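PDB 5ZDI: protein secretion chaperonin CsaA, which probably binds tRNA and is thought to act as a chaperone in protein secretion. Local coordinates for residues 9-20 with 58-68. Residues are numbered along the deposited sequence; the frame is centred on the assembly and turned at random.
Sequences KIDIRVGIIKEV and LINKKIIAVVN
Ile-17, Asn-60 and Ile-63 carry much of this contact, in which strand 12-20 pairs with antiparallel strand 62-66 and with the turn before it, in the antiparallel sheet of this OB-fold, tRNA-binding-type domain. Paired backbone bonds join Arg-13 to Ala-65 and Gly-15 to Ile-63. Beyond them the chain 58-61 makes a type II turn. Ile-17 bonds to its second half through both its N and its O: Lys-61 O receives Ile-17 N, and Ile-17 O receives Asn-60 N at 2.7 Å. Ile-17 CB and CG2 lie against Leu-58 O, with CB at 3.3 Å. Ile-17 CG1, anti to the carbonyl carbon (chi1 -64°), sits beside the backbone N. From there chi2 (167°) extends CD1 to Ile-63 CG2 at 3.6 Å, the two side chains crossing at about a right angle. Ile-63 also touches Val-83 of strand 77-88. Asn-60, at the exposed corner, turns its amide to Lys-18. The lysine chain bends twice and brings NZ to a lone pair of Asn-60 OD1, in the carbonyl plane, at 2.6 Å. Ile-16 CD1 lies 3.5 Å from the same OD1. On the face bearing Ile-12 and Ile-64, their CG2 methyls press together at 3.4 Å, a tight pair. At the other end Val-67 CG2 lies against the Asp-11 carboxylate, which Arg-13 grips side-on through NE and NH2; Lys-105 also pairs with this carboxylate. Asn-68 closes the contact with its amide. Its OD1 takes Asp-11 N from above the carbonyl plane at 3.0 Å, while ND2 gives an in-plane bond to Lys-9 O at 2.9 Å. An alanine here would probably deprive Asp-11 N and Lys-9 O of these partners and leave the Lys-9 end less tied. Asp-11 O is held separately, by Val-67 N nearly along the C=O axis.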
# COMPACT_ATOMS: atom_id res chain seq x y z
N LYS A 9 -0.03 -9.72 10.42
CA LYS A 9 -1.18 -9.48 11.31
C LYS A 9 -2.18 -8.46 10.66
O LYS A 9 -3.38 -8.44 11.03
CB LYS A 9 -0.78 -8.87 12.67
CG LYS A 9 0.12 -9.68 13.62
CD LYS A 9 0.55 -8.81 14.81
CE LYS A 9 1.61 -9.49 15.70
NZ LYS A 9 1.93 -8.60 16.84
N ILE A 10 -1.64 -7.57 9.82
CA ILE A 10 -2.46 -6.54 9.18
C ILE A 10 -3.13 -7.09 7.89
O ILE A 10 -2.50 -7.68 7.04
CB ILE A 10 -1.65 -5.26 8.78
CG1 ILE A 10 -0.57 -4.87 9.81
CG2 ILE A 10 -2.63 -4.09 8.56
CD1 ILE A 10 -1.08 -4.55 11.17
N ASP A 11 -4.43 -6.93 7.82
CA ASP A 11 -5.21 -7.37 6.71
C ASP A 11 -5.43 -6.20 5.74
O ASP A 11 -6.22 -5.28 6.03
CB ASP A 11 -6.52 -7.99 7.15
CG ASP A 11 -7.20 -8.79 6.02
OD1 ASP A 11 -6.60 -8.91 4.91
OD2 ASP A 11 -8.28 -9.39 6.25
N ILE A 12 -4.68 -6.22 4.64
CA ILE A 12 -4.72 -5.09 3.69
C ILE A 12 -5.36 -5.59 2.41
O ILE A 12 -4.92 -6.63 1.83
CB ILE A 12 -3.35 -4.49 3.45
CG1 ILE A 12 -2.70 -4.14 4.79
CG2 ILE A 12 -3.46 -3.31 2.49
CD1 ILE A 12 -1.26 -3.66 4.67
N ARG A 13 -6.45 -4.91 2.00
CA ARG A 13 -7.19 -5.28 0.77
C ARG A 13 -7.30 -4.21 -0.26
O ARG A 13 -7.39 -3.01 0.06
CB ARG A 13 -8.58 -5.69 1.16
CG ARG A 13 -8.68 -6.85 2.14
CD ARG A 13 -8.05 -8.16 1.63
NE ARG A 13 -8.29 -9.15 2.71
CZ ARG A 13 -9.33 -9.99 2.75
NH1 ARG A 13 -10.05 -10.23 1.65
NH2 ARG A 13 -9.54 -10.71 3.87
N VAL A 14 -7.56 -4.65 -1.49
CA VAL A 14 -8.04 -3.78 -2.52
C VAL A 14 -9.52 -3.53 -2.28
O VAL A 14 -10.27 -4.45 -1.90
CB VAL A 14 -7.88 -4.45 -3.88
CG1 VAL A 14 -8.45 -3.61 -4.99
CG2 VAL A 14 -6.40 -4.78 -4.14
N GLY A 15 -9.89 -2.28 -2.42
CA GLY A 15 -11.28 -1.86 -2.33
C GLY A 15 -11.60 -0.92 -3.52
O GLY A 15 -10.68 -0.43 -4.09
N ILE A 16 -12.86 -0.64 -3.78
CA ILE A 16 -13.26 0.34 -4.82
C ILE A 16 -14.24 1.31 -4.18
O ILE A 16 -15.25 0.91 -3.55
CB ILE A 16 -13.84 -0.34 -6.07
CG1 ILE A 16 -14.24 0.68 -7.14
CG2 ILE A 16 -15.05 -1.18 -5.71
CD1 ILE A 16 -14.38 0.11 -8.53
N ILE A 17 -13.96 2.60 -4.34
CA ILE A 17 -14.83 3.59 -3.77
C ILE A 17 -16.13 3.67 -4.61
O ILE A 17 -16.07 3.89 -5.85
CB ILE A 17 -14.13 4.97 -3.72
CG1 ILE A 17 -12.90 4.92 -2.77
CG2 ILE A 17 -15.08 6.04 -3.32
CD1 ILE A 17 -11.96 6.10 -2.86
N LYS A 18 -17.27 3.63 -3.94
CA LYS A 18 -18.57 3.68 -4.61
C LYS A 18 -19.40 4.92 -4.35
O LYS A 18 -20.21 5.26 -5.19
CB LYS A 18 -19.41 2.44 -4.34
CG LYS A 18 -18.72 1.13 -4.67
CD LYS A 18 -18.32 0.96 -6.13
CE LYS A 18 -19.51 0.88 -7.08
NZ LYS A 18 -19.03 0.44 -8.36
N GLU A 19 -19.22 5.56 -3.23
CA GLU A 19 -19.93 6.79 -2.88
C GLU A 19 -18.98 7.69 -2.09
O GLU A 19 -18.10 7.20 -1.34
CB GLU A 19 -21.14 6.51 -2.01
CG GLU A 19 -22.19 5.70 -2.70
CD GLU A 19 -23.56 5.86 -2.02
OE1 GLU A 19 -24.55 5.65 -2.74
OE2 GLU A 19 -23.59 6.23 -0.82
N VAL A 20 -19.13 9.00 -2.26
CA VAL A 20 -18.28 9.97 -1.56
C VAL A 20 -19.16 11.11 -1.09
O VAL A 20 -19.95 11.58 -1.91
CB VAL A 20 -17.22 10.60 -2.45
CG1 VAL A 20 -16.28 11.53 -1.61
CG2 VAL A 20 -16.40 9.58 -3.14
N LEU A 58 -12.75 10.20 -7.21
CA LEU A 58 -12.65 9.06 -6.35
C LEU A 58 -13.69 7.99 -6.71
O LEU A 58 -13.54 6.84 -6.36
CB LEU A 58 -12.80 9.51 -4.90
CG LEU A 58 -11.83 10.51 -4.38
CD1 LEU A 58 -12.19 11.05 -3.01
CD2 LEU A 58 -10.44 9.84 -4.28
N ILE A 59 -14.81 8.36 -7.33
CA ILE A 59 -15.83 7.36 -7.70
C ILE A 59 -15.23 6.29 -8.60
O ILE A 59 -14.58 6.56 -9.66
CB ILE A 59 -17.01 8.05 -8.38
CG1 ILE A 59 -17.66 9.05 -7.40
CG2 ILE A 59 -17.98 7.04 -8.96
CD1 ILE A 59 -18.56 8.39 -6.40
N ASN A 60 -15.48 5.03 -8.21
CA ASN A 60 -14.89 3.90 -8.88
C ASN A 60 -13.38 3.81 -8.96
O ASN A 60 -12.82 3.04 -9.75
CB ASN A 60 -15.63 3.62 -10.23
CG ASN A 60 -17.06 3.11 -9.96
OD1 ASN A 60 -17.23 2.14 -9.12
ND2 ASN A 60 -18.09 3.78 -10.54
N LYS A 61 -12.69 4.52 -8.06
CA LYS A 61 -11.25 4.36 -7.91
C LYS A 61 -10.89 3.17 -7.01
O LYS A 61 -11.46 3.03 -5.90
CB LYS A 61 -10.67 5.66 -7.31
CG LYS A 61 -9.18 5.77 -7.44
CD LYS A 61 -8.70 6.98 -6.68
CE LYS A 61 -7.16 7.07 -6.46
NZ LYS A 61 -6.43 6.98 -7.66
N LYS A 62 -9.94 2.32 -7.47
CA LYS A 62 -9.43 1.21 -6.64
C LYS A 62 -8.41 1.75 -5.65
O LYS A 62 -7.48 2.51 -6.00
CB LYS A 62 -8.80 0.10 -7.47
CG LYS A 62 -9.81 -0.57 -8.34
CD LYS A 62 -9.15 -1.61 -9.22
CE LYS A 62 -10.23 -2.15 -10.16
NZ LYS A 62 -9.54 -3.09 -11.12
N ILE A 63 -8.67 1.48 -4.41
CA ILE A 63 -7.83 1.96 -3.31
C ILE A 63 -7.35 0.73 -2.49
O ILE A 63 -7.75 -0.41 -2.75
CB ILE A 63 -8.61 2.96 -2.41
CG1 ILE A 63 -9.91 2.44 -1.83
CG2 ILE A 63 -8.93 4.22 -3.19
CD1 ILE A 63 -9.73 1.42 -0.73
N ILE A 64 -6.49 1.02 -1.51
CA ILE A 64 -5.99 0.05 -0.63
C ILE A 64 -6.28 0.42 0.79
O ILE A 64 -6.10 1.56 1.19
CB ILE A 64 -4.40 0.02 -0.82
CG1 ILE A 64 -4.02 -0.17 -2.29
CG2 ILE A 64 -3.71 -1.03 0.00
CD1 ILE A 64 -4.51 -1.48 -2.91
N ALA A 65 -6.75 -0.56 1.60
CA ALA A 65 -7.13 -0.27 2.97
C ALA A 65 -6.83 -1.40 3.94
O ALA A 65 -6.88 -2.58 3.58
CB ALA A 65 -8.61 0.07 3.03
N VAL A 66 -6.61 -0.99 5.20
CA VAL A 66 -6.54 -1.89 6.31
C VAL A 66 -7.97 -2.23 6.73
O VAL A 66 -8.73 -1.30 7.06
CB VAL A 66 -5.80 -1.31 7.50
CG1 VAL A 66 -5.89 -2.40 8.61
CG2 VAL A 66 -4.37 -1.00 7.13
N VAL A 67 -8.32 -3.54 6.77
CA VAL A 67 -9.71 -3.90 7.01
C VAL A 67 -10.02 -4.58 8.35
O VAL A 67 -11.20 -4.81 8.65
CB VAL A 67 -10.28 -4.80 5.86
CG1 VAL A 67 -10.20 -4.03 4.53
CG2 VAL A 67 -9.61 -6.18 5.87
N ASN A 68 -9.01 -4.79 9.16
CA ASN A 68 -9.17 -5.47 10.47
C ASN A 68 -8.81 -4.66 11.67
O ASN A 68 -8.44 -5.21 12.74
CB ASN A 68 -8.40 -6.81 10.41
CG ASN A 68 -6.89 -6.66 10.34
OD1 ASN A 68 -6.34 -5.70 9.77
ND2 ASN A 68 -6.16 -7.66 10.92